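Local coordinates for endoglucanase, glycoside hydrolase family 5 protein (Cytophaga hutchinsonii, PDB 5IHS), which probably cleaves internal beta-1,4-glucosidic bonds of cellulose and is likely one of the periplasmic endoglucanases the bacterium needs to live on crystalline cellulose, at residues 27-32 and 150-155; 32-37 and 43-48; 165-170 and 215-220; 229-234 and 262-267; 251-254 and 258-261. One frame throughout, in Å; residues are numbered along the deposited sequence. Where two conformers were deposited one is given.

Contact 1: residues 27-32 and 150-155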
# COMPACT_ATOMS: atom_id res chain seq x y z
N THR A 27 -9.41 17.71 7.30
CA THR A 27 -8.81 16.76 6.37
C THR A 27 -9.24 15.33 6.73
O THR A 27 -9.82 15.08 7.78
CB THR A 27 -7.29 16.81 6.49
OG1 THR A 27 -6.94 16.40 7.82
CG2 THR A 27 -6.74 18.21 6.20
N ILE A 28 -8.91 14.40 5.84
CA ILE A 28 -9.22 12.99 6.07
C ILE A 28 -8.54 12.50 7.34
O ILE A 28 -9.14 11.76 8.14
CB ILE A 28 -8.75 12.16 4.85
CG1 ILE A 28 -9.53 12.53 3.58
CG2 ILE A 28 -8.81 10.67 5.17
CD1 ILE A 28 -11.00 12.16 3.61
N VAL A 29 -7.27 12.86 7.53
CA VAL A 29 -6.54 12.40 8.70
C VAL A 29 -7.09 13.06 9.97
O VAL A 29 -7.11 12.44 11.04
CB VAL A 29 -5.04 12.61 8.49
CG1 VAL A 29 -4.24 12.35 9.73
CG2 VAL A 29 -4.55 11.69 7.35
N GLU A 30 -7.57 14.30 9.88
CA GLU A 30 -8.25 14.89 11.03
C GLU A 30 -9.56 14.17 11.34
O GLU A 30 -9.93 14.01 12.51
CB GLU A 30 -8.48 16.39 10.82
CG GLU A 30 -7.20 17.18 10.96
CD GLU A 30 -7.32 18.63 10.54
OE1 GLU A 30 -8.35 19.01 9.94
OE2 GLU A 30 -6.38 19.40 10.81
N LYS A 31 -10.27 13.71 10.31
CA LYS A 31 -11.52 12.99 10.50
C LYS A 31 -11.32 11.68 11.25
O LYS A 31 -12.01 11.40 12.24
CB LYS A 31 -12.20 12.74 9.15
CG LYS A 31 -13.52 11.97 9.24
CD LYS A 31 -14.05 11.60 7.86
CE LYS A 31 -15.35 10.81 7.92
NZ LYS A 31 -16.50 11.60 8.42
N TYR A 32 -10.39 10.84 10.79
CA TYR A 32 -10.25 9.50 11.35
C TYR A 32 -9.18 9.42 12.44
O TYR A 32 -9.28 8.56 13.33
CB TYR A 32 -9.92 8.49 10.25
CG TYR A 32 -11.02 8.21 9.26
CD1 TYR A 32 -12.33 7.98 9.67
CD2 TYR A 32 -10.75 8.13 7.90
CE1 TYR A 32 -13.33 7.68 8.75
CE2 TYR A 32 -11.73 7.84 6.98
CZ TYR A 32 -13.01 7.62 7.39
OH TYR A 32 -13.96 7.32 6.42
N ILE A 150 3.17 10.89 14.17
CA ILE A 150 2.33 11.50 13.14
C ILE A 150 1.30 10.48 12.66
O ILE A 150 1.67 9.37 12.26
CB ILE A 150 3.19 12.03 11.98
CG1 ILE A 150 4.15 13.07 12.57
CG2 ILE A 150 2.33 12.63 10.90
CD1 ILE A 150 5.13 13.63 11.62
N PRO A 151 0.01 10.81 12.67
CA PRO A 151 -1.01 9.77 12.42
C PRO A 151 -1.12 9.32 10.98
O PRO A 151 -1.74 8.28 10.71
CB PRO A 151 -2.31 10.44 12.89
CG PRO A 151 -2.04 11.93 12.71
CD PRO A 151 -0.60 12.10 13.09
N ASN A 152 -0.54 10.06 10.04
CA ASN A 152 -0.69 9.72 8.63
C ASN A 152 0.05 8.44 8.24
O ASN A 152 -0.24 7.89 7.18
CB ASN A 152 -0.10 10.84 7.77
CG ASN A 152 -0.64 12.21 8.14
OD1 ASN A 152 -0.45 12.68 9.26
ND2 ASN A 152 -1.26 12.88 7.17
N ILE A 153 1.03 8.01 9.03
CA ILE A 153 2.02 7.03 8.60
C ILE A 153 1.51 5.60 8.77
O ILE A 153 1.06 5.22 9.85
CB ILE A 153 3.32 7.19 9.41
CG1 ILE A 153 3.80 8.65 9.47
CG2 ILE A 153 4.39 6.21 8.90
CD1 ILE A 153 4.17 9.23 8.15
N ILE A 154 1.69 4.80 7.72
CA ILE A 154 1.53 3.35 7.73
C ILE A 154 2.83 2.76 7.17
O ILE A 154 3.32 3.22 6.14
CB ILE A 154 0.34 2.93 6.84
CG1 ILE A 154 -0.97 3.56 7.35
CG2 ILE A 154 0.23 1.40 6.76
CD1 ILE A 154 -2.09 3.53 6.33
N TYR A 155 3.41 1.79 7.87
CA TYR A 155 4.66 1.17 7.43
C TYR A 155 4.36 -0.16 6.74
O TYR A 155 3.53 -0.93 7.21
CB TYR A 155 5.59 0.90 8.61
CG TYR A 155 5.91 2.11 9.44
CD1 TYR A 155 6.96 2.95 9.12
CD2 TYR A 155 5.16 2.41 10.57
CE1 TYR A 155 7.26 4.06 9.89
CE2 TYR A 155 5.46 3.52 11.36
CZ TYR A 155 6.50 4.34 11.01
OH TYR A 155 6.81 5.45 11.76
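Val29 points its two methyl groups at Asn152 and Pro151. The contact lies at the N-terminal end of the TIM barrel, where the short helix 28-32 meets the type I turn from Ile150 to Ile153 that leads into strand 153-156. Val29 approaches both partners at about a right angle. Its methyls share out the amide of Asn152. CG2 comes to 3.5 Å from Asn152 ND2. CG1 lies toward the oxygen end, 3.8 Å from Asn152 OD1. CG1 stands anti to the backbone N of Val29 (chi1 172°), which also brings it to Pro151, where it meets CG of the proline ring at 3.7 Å. This last pair is plain apolar packing.

Asn152 is buried, and its polar end has a partner beyond the turn. ND2 is hydrogen-bonded to the carbonyl oxygen of Ile118, just before strand 119-125. The amide is thereby tied down on one side, with the Val29 methyls and Ile114 packed against the side chain. Replacing it with an alanine would probably leave the carbonyl of Ile118 without this donor and open a gap next to both methyls of Val29. The backbone of Val29 is bonded to Gly117, and that of Asn152 to Val120, so helix and turn are both bonded to the chain running into strand 119-125.

The helix begins with a capping box. Glu30 N donates to Thr27 OG1 at 3.0 Å. In return Thr27 N donates to Glu30 OE1 at 3.1 Å, reaching that oxygen from above the carboxylate plane, 43° out of it.

Contact 2: residues 32-37 and 43-48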
# COMPACT_ATOMS: atom_id res chain seq x y z
N TYR A 32 -10.39 10.84 10.79
CA TYR A 32 -10.25 9.50 11.35
C TYR A 32 -9.18 9.42 12.44
O TYR A 32 -9.28 8.56 13.33
CB TYR A 32 -9.92 8.49 10.25
CG TYR A 32 -11.02 8.21 9.26
CD1 TYR A 32 -12.33 7.98 9.67
CD2 TYR A 32 -10.75 8.13 7.90
CE1 TYR A 32 -13.33 7.68 8.75
CE2 TYR A 32 -11.73 7.84 6.98
CZ TYR A 32 -13.01 7.62 7.39
OH TYR A 32 -13.96 7.32 6.42
N GLY A 33 -8.14 10.26 12.37
CA GLY A 33 -7.10 10.29 13.38
C GLY A 33 -6.15 9.10 13.33
O GLY A 33 -5.90 8.49 12.28
N LYS A 34 -5.60 8.79 14.49
CA LYS A 34 -4.67 7.67 14.62
C LYS A 34 -5.40 6.37 14.32
O LYS A 34 -6.51 6.13 14.80
CB LYS A 34 -4.14 7.61 16.05
CG LYS A 34 -3.21 8.75 16.44
CD LYS A 34 -2.82 8.64 17.91
CE LYS A 34 -1.76 9.64 18.32
NZ LYS A 34 -1.43 9.46 19.75
N LEU A 35 -4.73 5.50 13.56
CA LEU A 35 -5.27 4.21 13.16
C LEU A 35 -4.70 3.10 14.03
O LEU A 35 -3.57 3.16 14.52
CB LEU A 35 -4.92 3.92 11.70
CG LEU A 35 -5.39 4.99 10.71
CD1 LEU A 35 -4.93 4.60 9.31
CD2 LEU A 35 -6.89 5.20 10.74
N SER A 36 -5.50 2.05 14.20
CA SER A 36 -5.09 0.88 14.95
C SER A 36 -5.84 -0.33 14.39
O SER A 36 -6.64 -0.21 13.47
CB SER A 36 -5.31 1.08 16.45
OG SER A 36 -6.66 1.34 16.68
N VAL A 37 -5.57 -1.50 14.96
CA VAL A 37 -6.15 -2.75 14.49
C VAL A 37 -6.95 -3.36 15.63
O VAL A 37 -6.45 -3.46 16.75
CB VAL A 37 -5.07 -3.72 13.99
CG1 VAL A 37 -5.70 -5.03 13.51
CG2 VAL A 37 -4.24 -3.08 12.88
N VAL A 43 -9.30 0.47 12.60
CA VAL A 43 -10.18 1.39 13.31
C VAL A 43 -9.43 2.69 13.55
O VAL A 43 -8.19 2.75 13.47
CB VAL A 43 -10.72 0.79 14.62
CG1 VAL A 43 -11.56 -0.45 14.32
CG2 VAL A 43 -9.58 0.45 15.57
N GLY A 44 -10.19 3.75 13.81
CA GLY A 44 -9.65 5.06 14.09
C GLY A 44 -9.90 5.48 15.53
O GLY A 44 -10.71 4.90 16.25
N GLN A 45 -9.21 6.55 15.94
CA GLN A 45 -9.19 6.91 17.36
C GLN A 45 -10.53 7.43 17.86
O GLN A 45 -10.73 7.47 19.08
CB GLN A 45 -8.09 7.92 17.66
CG GLN A 45 -8.38 9.34 17.24
CD GLN A 45 -7.22 10.28 17.53
OE1 GLN A 45 -6.29 10.38 16.75
NE2 GLN A 45 -7.29 10.99 18.66
N TYR A 46 -11.44 7.81 16.98
CA TYR A 46 -12.74 8.34 17.37
C TYR A 46 -13.85 7.31 17.24
O TYR A 46 -15.03 7.68 17.32
CB TYR A 46 -13.06 9.60 16.56
CG TYR A 46 -11.94 10.64 16.62
CD1 TYR A 46 -11.61 11.27 17.81
CD2 TYR A 46 -11.23 10.97 15.48
CE1 TYR A 46 -10.59 12.20 17.86
CE2 TYR A 46 -10.21 11.91 15.52
CZ TYR A 46 -9.90 12.52 16.71
OH TYR A 46 -8.88 13.45 16.77
N GLY A 47 -13.51 6.04 17.07
CA GLY A 47 -14.48 4.97 17.03
C GLY A 47 -14.97 4.58 15.66
O GLY A 47 -15.93 3.81 15.55
N ASP A 48 -14.35 5.09 14.60
CA ASP A 48 -14.73 4.69 13.26
C ASP A 48 -14.07 3.36 12.90
O ASP A 48 -12.92 3.10 13.29
CB ASP A 48 -14.23 5.72 12.25
CG ASP A 48 -14.82 7.09 12.46
OD1 ASP A 48 -16.00 7.28 12.10
OD2 ASP A 48 -14.12 7.97 12.99
O HOH W 1 -11.75 7.47 14.12
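Tyr32 turns the edge of its ring to the carboxylate of Asp48. Asp48 CG lies in the ring plane, and Asp48 OD2 is 3.8 Å from Tyr32 CD1. The two flat groups are steeply turned, their planes 73° apart. Lys31 CD sits over one face of the Tyr32 ring. The ring of Tyr46 has Gln45 CG over the centre of one face, and its CD2 and CE2 reach the backbone at Tyr32 and Gly33. With an alanine in place of Tyr32, the carboxylate of Asp48 would probably lose the ring edge beside it, and a gap would open next to Tyr119 and Val50.

A water ties the turn to the end of the helix. It donates to Tyr32 O and to Asp48 OD2, and accepts from Tyr46 N. Tyr32 O also accepts a longer bond from Gln45 N, at 3.3 Å. The amide of Gln45 reaches back to the other segment. Lys34 N donates to Gln45 OE1 at 2.8 Å, almost straight at 177°, on a lone pair in the carbonyl plane. A CB on Gly33 would clash with that same oxygen.

Beyond the turn, Ser36 and Val43 form an antiparallel hydrogen-bonded pair. Ser36 N to Val43 O and Val43 N to Ser36 O are both 2.9 Å. Their side chains share one face, with Ser36 OG close to Val43 CG2 at 3.2 Å. Leu35 and Gly44 are the next, non-hydrogen-bonded pair. Leu35 packs on Tyr119 and Ile190. This is a beta hairpin of strands 35-38 and 41-44, set against the N-terminal end of a TIM barrel.

Contact 3: residues 165-170 and 215-220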
# COMPACT_ATOMS: atom_id res chain seq x y z
N THR A 165 9.92 -18.01 -0.09
CA THR A 165 10.28 -17.31 1.14
C THR A 165 9.32 -17.71 2.26
O THR A 165 8.16 -17.30 2.27
CB THR A 165 10.24 -15.80 0.90
OG1 THR A 165 10.88 -15.47 -0.34
CG2 THR A 165 10.92 -15.06 2.04
N SER A 166 9.81 -18.52 3.21
CA SER A 166 8.95 -19.09 4.24
C SER A 166 8.47 -18.04 5.24
O SER A 166 9.25 -17.20 5.70
CB SER A 166 9.75 -20.16 5.01
OG SER A 166 9.21 -20.46 6.28
N TRP A 167 7.19 -18.13 5.62
CA TRP A 167 6.66 -17.29 6.70
C TRP A 167 7.40 -17.56 8.01
O TRP A 167 7.96 -16.65 8.63
CB TRP A 167 5.15 -17.50 6.86
CG TRP A 167 4.62 -16.73 8.03
CD1 TRP A 167 4.31 -17.22 9.26
CD2 TRP A 167 4.40 -15.31 8.10
NE1 TRP A 167 3.91 -16.21 10.09
CE2 TRP A 167 3.95 -15.02 9.41
CE3 TRP A 167 4.53 -14.26 7.18
CZ2 TRP A 167 3.64 -13.73 9.82
CZ3 TRP A 167 4.22 -12.97 7.61
CH2 TRP A 167 3.79 -12.72 8.91
N ASN A 168 7.40 -18.82 8.46
CA ASN A 168 7.92 -19.11 9.80
C ASN A 168 9.43 -18.88 9.90
O ASN A 168 9.93 -18.43 10.94
CB ASN A 168 7.61 -20.55 10.20
CG ASN A 168 6.14 -20.78 10.53
OD1 ASN A 168 5.40 -19.84 10.83
ND2 ASN A 168 5.73 -22.04 10.49
N LYS A 169 10.18 -19.21 8.85
CA LYS A 169 11.63 -19.17 8.91
C LYS A 169 12.25 -17.87 8.42
O LYS A 169 13.32 -17.49 8.90
CB LYS A 169 12.22 -20.33 8.11
CG LYS A 169 11.91 -21.69 8.70
CD LYS A 169 12.54 -22.80 7.87
CE LYS A 169 12.28 -24.17 8.46
NZ LYS A 169 11.07 -24.81 7.89
N ASP A 170 11.63 -17.19 7.44
CA ASP A 170 12.22 -16.02 6.80
C ASP A 170 11.44 -14.74 7.07
O ASP A 170 12.01 -13.76 7.57
CB ASP A 170 12.31 -16.21 5.27
CG ASP A 170 13.16 -17.36 4.87
OD1 ASP A 170 14.27 -17.48 5.42
OD2 ASP A 170 12.73 -18.12 3.97
N ILE A 215 -0.64 -4.71 13.92
CA ILE A 215 -0.04 -5.39 12.78
C ILE A 215 -1.14 -5.86 11.84
O ILE A 215 -2.16 -6.43 12.28
CB ILE A 215 0.83 -6.59 13.22
CG1 ILE A 215 1.84 -6.19 14.30
CG2 ILE A 215 1.53 -7.22 12.02
CD1 ILE A 215 2.80 -5.09 13.90
N MET A 216 -0.95 -5.63 10.55
CA MET A 216 -1.80 -6.17 9.49
C MET A 216 -0.93 -6.96 8.52
O MET A 216 0.30 -6.88 8.54
CB MET A 216 -2.54 -5.04 8.76
CG MET A 216 -3.36 -4.15 9.68
SD MET A 216 -4.21 -2.80 8.85
CE MET A 216 -5.66 -3.65 8.24
N TYR A 217 -1.60 -7.69 7.62
CA TYR A 217 -0.92 -8.59 6.69
C TYR A 217 -1.33 -8.29 5.26
O TYR A 217 -2.50 -8.01 4.98
CB TYR A 217 -1.20 -10.06 7.08
CG TYR A 217 -0.80 -10.31 8.52
CD1 TYR A 217 -1.67 -10.04 9.54
CD2 TYR A 217 0.48 -10.74 8.85
CE1 TYR A 217 -1.30 -10.20 10.87
CE2 TYR A 217 0.86 -10.92 10.16
CZ TYR A 217 -0.03 -10.64 11.17
OH TYR A 217 0.35 -10.81 12.49
N THR A 218 -0.35 -8.34 4.37
CA THR A 218 -0.55 -7.94 2.99
C THR A 218 -1.25 -9.01 2.16
O THR A 218 -0.85 -10.18 2.19
CB THR A 218 0.81 -7.68 2.35
OG1 THR A 218 1.55 -6.83 3.22
CG2 THR A 218 0.66 -7.04 0.98
N LEU A 219 -2.21 -8.56 1.35
CA LEU A 219 -2.78 -9.35 0.26
C LEU A 219 -2.62 -8.55 -1.04
O LEU A 219 -3.03 -7.39 -1.10
CB LEU A 219 -4.27 -9.60 0.51
CG LEU A 219 -5.01 -10.37 -0.58
CD1 LEU A 219 -4.49 -11.79 -0.67
CD2 LEU A 219 -6.50 -10.36 -0.32
N HIS A 220 -2.01 -9.17 -2.05
CA HIS A 220 -1.91 -8.58 -3.39
C HIS A 220 -2.62 -9.45 -4.39
O HIS A 220 -2.42 -10.67 -4.41
CB HIS A 220 -0.45 -8.45 -3.83
CG HIS A 220 0.29 -7.37 -3.12
ND1 HIS A 220 1.60 -7.06 -3.39
CD2 HIS A 220 -0.11 -6.50 -2.16
CE1 HIS A 220 1.98 -6.05 -2.63
NE2 HIS A 220 0.95 -5.69 -1.88
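Trp167 reaches the ring of Tyr217 with the far corner of its indole. CH2 of the tryptophan lies 3.7 Å from CE2 of Tyr217, and CZ2 is a little farther from the same atom. Seen from the tyrosine, CH2 sits at the ring edge, near its plane. The two side chains cross at about a right angle. The six-membered ring of Trp167 and the Tyr217 ring are 64° apart in plane, with centroids 5.9 Å apart, an oblique pairing. Trp167 CG is anti to the backbone N (chi1 175°), which swings the indole off the helix toward the strand.

This is alpha-beta packing of a TIM barrel. Trp167 opens helix 167-185, on the outside of the barrel, and also touches Val193 of strand 191-193. Tyr217 belongs to the next strand, 215-221. The indole thus touches two neighbouring strands. Both aromatic residues are buried, and their polar ends are bonded to one loop. Trp167 NE1 is hydrogen-bonded to Asn208 O, and Tyr217 OH to Ile210 N.

The helix start is held within its own segment. Ser166 is the N-cap: its OG accepts from Lys169 N at 3.0 Å. Ser166 N donates to Asp170 OD2 at 3.0 Å, meeting that oxygen on its anti side. At the C-terminal end of segment 215-220, His220 ND1 is hydrogen-bonded to Glu160 OE2, and its NE2 to Thr247 OG1.

Contact 4: residues 229-234 and 262-267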
# COMPACT_ATOMS: atom_id res chain seq x y z
N GLU A 229 -10.51 -18.25 -5.94
CA GLU A 229 -9.62 -19.04 -5.09
C GLU A 229 -8.82 -18.15 -4.13
O GLU A 229 -8.59 -18.53 -2.97
CB GLU A 229 -8.70 -19.91 -5.94
CG GLU A 229 -7.55 -19.21 -6.61
CD GLU A 229 -7.94 -18.18 -7.66
OE1 GLU A 229 -9.08 -18.19 -8.18
OE2 GLU A 229 -7.07 -17.35 -7.99
N LEU A 230 -8.38 -16.98 -4.59
CA LEU A 230 -7.63 -16.10 -3.71
C LEU A 230 -8.55 -15.35 -2.74
O LEU A 230 -8.16 -15.07 -1.60
CB LEU A 230 -6.71 -15.16 -4.51
CG LEU A 230 -5.71 -14.35 -3.68
CD1 LEU A 230 -4.73 -15.24 -2.92
CD2 LEU A 230 -4.93 -13.38 -4.57
N ARG A 231 -9.79 -15.03 -3.16
CA ARG A 231 -10.76 -14.52 -2.20
C ARG A 231 -11.03 -15.55 -1.10
O ARG A 231 -11.18 -15.19 0.07
CB ARG A 231 -12.06 -14.11 -2.89
CG ARG A 231 -11.93 -12.85 -3.73
CD ARG A 231 -13.28 -12.33 -4.22
NE ARG A 231 -13.85 -13.13 -5.30
CZ ARG A 231 -13.56 -13.00 -6.59
NH1 ARG A 231 -12.67 -12.11 -6.99
NH2 ARG A 231 -14.16 -13.78 -7.48
N ASN A 232 -11.06 -16.84 -1.46
CA ASN A 232 -11.27 -17.87 -0.45
C ASN A 232 -10.10 -17.95 0.52
O ASN A 232 -10.30 -18.14 1.73
CB ASN A 232 -11.48 -19.23 -1.12
CG ASN A 232 -12.80 -19.34 -1.83
OD1 ASN A 232 -13.72 -18.56 -1.60
ND2 ASN A 232 -12.91 -20.33 -2.71
N GLU A 233 -8.87 -17.81 0.01
CA GLU A 233 -7.69 -17.73 0.88
C GLU A 233 -7.82 -16.57 1.85
O GLU A 233 -7.57 -16.71 3.06
CB GLU A 233 -6.44 -17.59 -0.00
CG GLU A 233 -5.12 -17.30 0.70
CD GLU A 233 -4.49 -18.52 1.36
OE1 GLU A 233 -4.91 -19.66 1.03
OE2 GLU A 233 -3.58 -18.32 2.19
N ALA A 234 -8.19 -15.39 1.34
CA ALA A 234 -8.36 -14.23 2.21
C ALA A 234 -9.42 -14.48 3.28
O ALA A 234 -9.20 -14.17 4.45
CB ALA A 234 -8.73 -13.02 1.35
N PRO A 262 -12.14 -5.83 -16.06
CA PRO A 262 -12.99 -4.95 -15.25
C PRO A 262 -14.06 -5.66 -14.44
O PRO A 262 -14.30 -5.28 -13.29
CB PRO A 262 -13.59 -3.98 -16.28
CG PRO A 262 -13.38 -4.63 -17.60
CD PRO A 262 -12.15 -5.45 -17.48
N GLU A 263 -14.73 -6.68 -14.99
CA GLU A 263 -15.76 -7.36 -14.22
C GLU A 263 -15.17 -8.11 -13.04
O GLU A 263 -15.73 -8.07 -11.93
CB GLU A 263 -16.62 -8.25 -15.12
CG GLU A 263 -17.51 -7.45 -16.09
CD GLU A 263 -18.72 -6.78 -15.41
OE1 GLU A 263 -19.24 -7.33 -14.42
OE2 GLU A 263 -19.17 -5.70 -15.89
N GLU A 264 -14.03 -8.77 -13.22
CA GLU A 264 -13.42 -9.46 -12.09
C GLU A 264 -12.91 -8.47 -11.05
O GLU A 264 -13.00 -8.73 -9.84
CB GLU A 264 -12.31 -10.42 -12.54
CG GLU A 264 -11.77 -11.29 -11.40
CD GLU A 264 -12.74 -12.36 -10.93
OE1 GLU A 264 -13.54 -12.85 -11.76
OE2 GLU A 264 -12.70 -12.70 -9.72
N THR A 265 -12.39 -7.32 -11.49
CA THR A 265 -11.99 -6.29 -10.54
C THR A 265 -13.18 -5.89 -9.66
O THR A 265 -13.04 -5.73 -8.44
CB THR A 265 -11.40 -5.07 -11.26
OG1 THR A 265 -10.26 -5.44 -12.05
CG2 THR A 265 -10.93 -4.02 -10.26
N ALA A 266 -14.36 -5.75 -10.27
CA ALA A 266 -15.56 -5.38 -9.51
C ALA A 266 -15.93 -6.45 -8.49
O ALA A 266 -16.42 -6.13 -7.40
CB ALA A 266 -16.73 -5.11 -10.46
N LEU A 267 -15.73 -7.74 -8.81
CA LEU A 267 -15.98 -8.79 -7.82
C LEU A 267 -15.03 -8.65 -6.64
O LEU A 267 -15.42 -8.88 -5.49
CB LEU A 267 -15.85 -10.18 -8.43
CG LEU A 267 -16.90 -10.56 -9.48
CD1 LEU A 267 -16.66 -11.98 -9.92
CD2 LEU A 267 -18.32 -10.39 -8.95
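Glu264 is the first residue of segment 262-267 to meet Arg231 on helix 228-239. The two side chains come from opposite directions and form a salt bridge. OE2 of Glu264 takes both end nitrogens of the guanidinium: Arg231 NH1 at 2.8 Å and Arg231 NH2 at 2.9 Å. NH1 meets OE2 nearly along its C-O axis, while NH2 meets it on its syn lone pair. Both bonds are bent, at 147° and 142°, as expected when two donors share one atom. OE2 is close to the guanidinium plane, and the carboxylate is nearly coplanar with it, 19° away. Bends in both chains, at chi2 of Glu264 and chi3 of Arg231, bring the charged ends together.

Thr265 comes next and points away from helix 228-239. It packs on Pro223 and on Leu315 of helix 311-329, and its OG1 is hydrogen-bonded to Ser261 O.

One helical turn after Glu264, Leu267 lies over a face of the guanidinium. Its CB is 3.8 Å above the plane, offset toward the rim. Its CD1 is 3.9 Å from Arg231 NH2. Arg231 therefore has an anion at its edge and an apolar chain on a face.

The following residue, Trp268, makes a cation-pi contact with Arg231, and Phe271 touches the arginine side chain. Arg231 NE is hydrogen-bonded to Gln228 OE1 within its own helix. Glu264, Leu267, Trp268 and Gln228 together probably restrict the turning of the guanidinium. The arrangement joins two successive outer helices of a TIM barrel, the ones that follow strands 215-221 and 244-249.

Contact 5: residues 251-254 and 258-261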
# COMPACT_ATOMS: atom_id res chain seq x y z
N THR A 251 -5.64 -4.31 -12.22
CA THR A 251 -6.88 -4.58 -12.95
C THR A 251 -6.69 -5.64 -14.04
O THR A 251 -7.62 -5.89 -14.81
CB THR A 251 -7.39 -3.30 -13.60
OG1 THR A 251 -6.38 -2.84 -14.51
CG2 THR A 251 -7.70 -2.22 -12.56
N CYS A 252 -5.52 -6.26 -14.11
CA CYS A 252 -5.12 -7.05 -15.27
C CYS A 252 -4.46 -8.33 -14.76
O CYS A 252 -4.57 -8.70 -13.59
CB CYS A 252 -4.22 -6.20 -16.17
SG CYS A 252 -2.78 -5.55 -15.35
N ASP A 253 -3.74 -9.03 -15.64
CA ASP A 253 -3.09 -10.20 -15.07
C ASP A 253 -1.82 -9.80 -14.30
O ASP A 253 -1.37 -8.65 -14.28
CB ASP A 253 -2.92 -11.32 -16.08
CG ASP A 253 -2.00 -10.97 -17.16
OD1 ASP A 253 -1.03 -10.25 -16.86
OD2 ASP A 253 -2.23 -11.42 -18.31
N ALA A 254 -1.27 -10.80 -13.61
CA ALA A 254 -0.24 -10.56 -12.61
C ALA A 254 1.06 -10.05 -13.20
O ALA A 254 1.90 -9.54 -12.45
CB ALA A 254 -0.00 -11.84 -11.81
N GLY A 258 -1.71 -7.13 -20.11
CA GLY A 258 -2.63 -8.09 -20.70
C GLY A 258 -3.78 -8.46 -19.78
O GLY A 258 -3.72 -8.32 -18.55
N ASN A 259 -4.86 -8.97 -20.38
CA ASN A 259 -6.01 -9.50 -19.62
C ASN A 259 -6.64 -8.45 -18.70
O ASN A 259 -6.92 -8.71 -17.53
CB ASN A 259 -5.64 -10.76 -18.81
CG ASN A 259 -5.48 -12.01 -19.67
OD1 ASN A 259 -6.45 -12.55 -20.21
ND2 ASN A 259 -4.26 -12.49 -19.77
N PHE A 260 -6.87 -7.25 -19.24
CA PHE A 260 -7.65 -6.26 -18.50
C PHE A 260 -9.00 -6.87 -18.14
O PHE A 260 -9.71 -7.40 -19.01
CB PHE A 260 -7.84 -5.01 -19.38
CG PHE A 260 -8.61 -3.88 -18.72
CD1 PHE A 260 -8.25 -3.37 -17.47
CD2 PHE A 260 -9.68 -3.30 -19.38
CE1 PHE A 260 -8.97 -2.34 -16.89
CE2 PHE A 260 -10.39 -2.26 -18.81
CZ PHE A 260 -10.03 -1.77 -17.57
N SER A 261 -9.35 -6.81 -16.86
CA SER A 261 -10.46 -7.60 -16.30
C SER A 261 -11.37 -6.74 -15.44
O SER A 261 -11.41 -6.89 -14.22
CB SER A 261 -9.91 -8.77 -15.48
OG SER A 261 -9.18 -9.68 -16.29
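Ser261 N donates to Thr251 O at 2.8 Å, nearly in line with the carbonyl bond. A second backbone bond runs from Asp253 N to Gly258 O, 3.0 Å long and almost straight at 173°. Between these two, Cys252 CA makes a CA-H...O contact of 3.3 Å with Asn259 O. That oxygen also accepts from Ser261 OG at 2.8 Å, from above its carbonyl plane.

Asp253 and Asn259 meet through their side chains. In the conformer of Asn259 given, ND2 donates to Asp253 OD2 on the anti lone pair. A second conformer was deposited, so this bond may be partial. Asp253 OD1 is hydrogen-bonded to Ser255 OG.

Thr251 OG1 lies in the plane of the Phe260 ring, at its edge, 3.5 Å from CD1 of that ring. The hydroxyl is hydrogen-bonded to Ser312 OG. Phe260 CG is anti to the backbone N (chi1 -179°), which carries the ring out to Pro311 and Leu315.

The two segments fold the loop between strand 244-249 and helix 262-274 back on itself. Ser261 holds the N-cap position of that helix, though its side chain makes no capping bond, and Thr251 and Phe260 pack the loop against the start of helix 311-329.

The contacts run from one end of the barrel to the other. Contacts 1 and 2 share Tyr32, and their centres are 9 Å apart. Contact 2 touches contact 3, with Val37 CG2 3.5 Å from Met216 CG. Contact 3 touches contact 4 through the outer side of strand 215-221, where Leu219 CD2 lies 3.9 Å from Ala234 CB. Contact 5 is nested inside the loop closed by contact 4, with centres 12 Å apart. Contacts 1 and 5 lie about 32 Å apart between centres, on opposite sides of the chain's centre. His220 of contact 3 is hydrogen-bonded to Glu160 and touches Glu248; these two glutamates are probably the catalytic pair, as in other family 5 enzymes.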